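Local coordinates for beta-galactosidase (PDB 3TTY), which hydrolyses terminal beta-galactosidic bonds as a trimeric glycoside hydrolase built on a TIM barrel, at residues Asn159-Phe164 against Glu196-Asn201. Numbering follows the deposited sequence.
Sequences NCEKQF and EIVAPN. With ZN (zinc ion), chain G.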
loop_
_atom_site.group_PDB
_atom_site.type_symbol
_atom_site.label_atom_id
_atom_site.label_comp_id
_atom_site.label_asym_id
_atom_site.label_seq_id
_atom_site.Cartn_x
_atom_site.Cartn_y
_atom_site.Cartn_z
ATOM N N ASN A 159 14.861 -25.915 -5.329
ATOM C CA ASN A 159 14.594 -26.901 -6.363
ATOM C C ASN A 159 14.109 -26.274 -7.663
ATOM O O ASN A 159 14.518 -26.688 -8.755
ATOM C CB ASN A 159 13.639 -27.982 -5.841
ATOM C CG ASN A 159 14.307 -28.876 -4.807
ATOM O OD1 ASN A 159 15.531 -29.034 -4.818
ATOM N ND2 ASN A 159 13.525 -29.442 -3.905
ATOM N N CYS A 160 13.247 -25.268 -7.552
ATOM C CA CYS A 160 12.804 -24.554 -8.734
ATOM C C CYS A 160 13.987 -23.829 -9.340
ATOM O O CYS A 160 14.141 -23.802 -10.552
ATOM C CB CYS A 160 11.666 -23.583 -8.416
ATOM S SG CYS A 160 10.071 -24.410 -8.224
ATOM N N GLU A 161 14.837 -23.261 -8.492
ATOM C CA GLU A 161 15.970 -22.488 -8.981
ATOM C C GLU A 161 16.917 -23.392 -9.771
ATOM O O GLU A 161 17.297 -23.069 -10.903
ATOM C CB GLU A 161 16.700 -21.798 -7.826
ATOM C CG GLU A 161 17.614 -20.679 -8.253
ATOM C CD GLU A 161 17.922 -19.725 -7.114
ATOM O OE1 GLU A 161 17.525 -18.541 -7.218
ATOM O OE2 GLU A 161 18.557 -20.165 -6.125
ATOM N N LYS A 162 17.274 -24.537 -9.189
ATOM C CA LYS A 162 18.124 -25.498 -9.888
ATOM C C LYS A 162 17.474 -26.003 -11.170
ATOM O O LYS A 162 18.133 -26.183 -12.195
ATOM C CB LYS A 162 18.440 -26.696 -9.007
ATOM C CG LYS A 162 19.240 -26.389 -7.757
ATOM C CD LYS A 162 19.413 -27.682 -7.005
ATOM C CE LYS A 162 19.936 -27.493 -5.602
ATOM N NZ LYS A 162 19.775 -28.799 -4.885
ATOM N N GLN A 163 16.177 -26.249 -11.110
ATOM C CA GLN A 163 15.499 -26.800 -12.270
ATOM C C GLN A 163 15.334 -25.711 -13.337
ATOM O O GLN A 163 15.379 -25.995 -14.528
ATOM C CB GLN A 163 14.178 -27.457 -11.859
ATOM C CG GLN A 163 13.482 -28.214 -12.969
ATOM C CD GLN A 163 14.360 -29.282 -13.637
ATOM O OE1 GLN A 163 15.240 -29.897 -13.006
ATOM N NE2 GLN A 163 14.108 -29.510 -14.922
ATOM N N PHE A 164 15.185 -24.460 -12.908
ATOM C CA PHE A 164 15.230 -23.324 -13.828
ATOM C C PHE A 164 16.480 -23.376 -14.727
ATOM O O PHE A 164 16.411 -23.126 -15.934
ATOM C CB PHE A 164 15.215 -22.005 -13.046
ATOM C CG PHE A 164 15.088 -20.771 -13.913
ATOM C CD1 PHE A 164 14.237 -20.755 -15.018
ATOM C CD2 PHE A 164 15.788 -19.613 -13.599
ATOM C CE1 PHE A 164 14.103 -19.605 -15.806
ATOM C CE2 PHE A 164 15.654 -18.466 -14.372
ATOM C CZ PHE A 164 14.816 -18.457 -15.477
ATOM N N GLU A 196 25.273 -19.298 -11.730
ATOM C CA GLU A 196 25.283 -17.878 -11.393
ATOM C C GLU A 196 23.903 -17.234 -11.594
ATOM O O GLU A 196 23.636 -16.131 -11.110
ATOM C CB GLU A 196 26.312 -17.155 -12.252
ATOM C CG GLU A 196 27.744 -17.473 -11.879
ATOM C CD GLU A 196 28.718 -17.102 -12.981
ATOM O OE1 GLU A 196 28.314 -16.370 -13.916
ATOM O OE2 GLU A 196 29.884 -17.556 -12.911
ATOM N N ILE A 197 23.046 -17.933 -12.332
ATOM C CA ILE A 197 21.688 -17.502 -12.619
ATOM C C ILE A 197 20.788 -17.777 -11.414
ATOM O O ILE A 197 20.814 -18.880 -10.859
ATOM C CB ILE A 197 21.151 -18.293 -13.830
ATOM C CG1 ILE A 197 22.029 -18.026 -15.049
ATOM C CG2 ILE A 197 19.687 -17.968 -14.100
ATOM C CD1 ILE A 197 21.866 -19.053 -16.163
ATOM N N VAL A 198 20.008 -16.782 -10.992
ATOM C CA VAL A 198 19.081 -17.008 -9.888
ATOM C C VAL A 198 17.635 -16.764 -10.324
ATOM O O VAL A 198 17.385 -16.152 -11.365
ATOM C CB VAL A 198 19.421 -16.159 -8.664
ATOM C CG1 VAL A 198 20.786 -16.576 -8.079
ATOM C CG2 VAL A 198 19.390 -14.682 -9.013
ATOM N N ALA A 199 16.681 -17.274 -9.551
ATOM C CA ALA A 199 15.277 -17.009 -9.847
ATOM C C ALA A 199 15.014 -15.533 -9.609
ATOM O O ALA A 199 15.561 -14.955 -8.680
ATOM C CB ALA A 199 14.382 -17.852 -8.959
ATOM N N PRO A 200 14.179 -14.917 -10.456
ATOM C CA PRO A 200 13.862 -13.502 -10.299
ATOM C C PRO A 200 12.695 -13.278 -9.344
ATOM O O PRO A 200 11.564 -13.600 -9.666
ATOM C CB PRO A 200 13.465 -13.079 -11.723
ATOM C CG PRO A 200 12.881 -14.334 -12.341
ATOM C CD PRO A 200 13.526 -15.512 -11.641
ATOM N N ASN A 201 12.979 -12.739 -8.167
ATOM C CA ASN A 201 11.933 -12.303 -7.246
ATOM C C ASN A 201 12.449 -11.101 -6.468
ATOM O O ASN A 201 13.364 -10.429 -6.922
ATOM C CB ASN A 201 11.459 -13.448 -6.333
ATOM C CG ASN A 201 12.557 -13.974 -5.430
ATOM O OD1 ASN A 201 13.640 -13.404 -5.355
ATOM N ND2 ASN A 201 12.269 -15.059 -4.715
HETATM ZN ZN ZN G . 9.805 -24.789 -5.965
#
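Glu161 and Ala199 tie a zinc-bearing helix to a loop in the long excursion that follows the fourth strand of the TIM barrel, 142-146. From CB the Glu161 side chain runs outward: CG stands anti to the backbone N (chi1 -163°) and the chain continues extended, which carries the carboxylate off the helix to the loop. Glu161 CG already passes 3.8 Å from Ala199 N. Glu161 CD lies 4.1 Å from Val198 CA. Glu161 OE1 takes the Ala199 N-H on its anti lone pair, the one away from OE2, with 2.8 Å between OE1 and Ala199 N. The bond is nearly straight, its N-H...O angle 168°. Glu161 OE1 also rests 3.4 Å from Val198 CB, and the Glu161 and Val198 side chains run alongside each other in the same direction. Lys107 of a neighbouring subunit forms a salt bridge to OE1 as well, so this one oxygen joins helix, loop and second subunit, and the lysine probably favours the ionised carboxylate. A glutamine replacing this glutamate would probably leave that lysine without its charge mate.

One turn further along helix 158-172, Phe164 extends the contact with an apolar touch: Ile197 CG2 approaches Phe164 CE2 obliquely at 4.1 Å. The carbonyl oxygen of Val198 faces the rim of the Phe164 ring, close to the ring plane. Tyr221 of helix 215-243 meets Phe164 edge-to-face. Beside Glu161, Cys160 completes the four-cysteine zinc site with Cys115, Cys155 and Cys157, its SG 2.3 Å from the zinc ion.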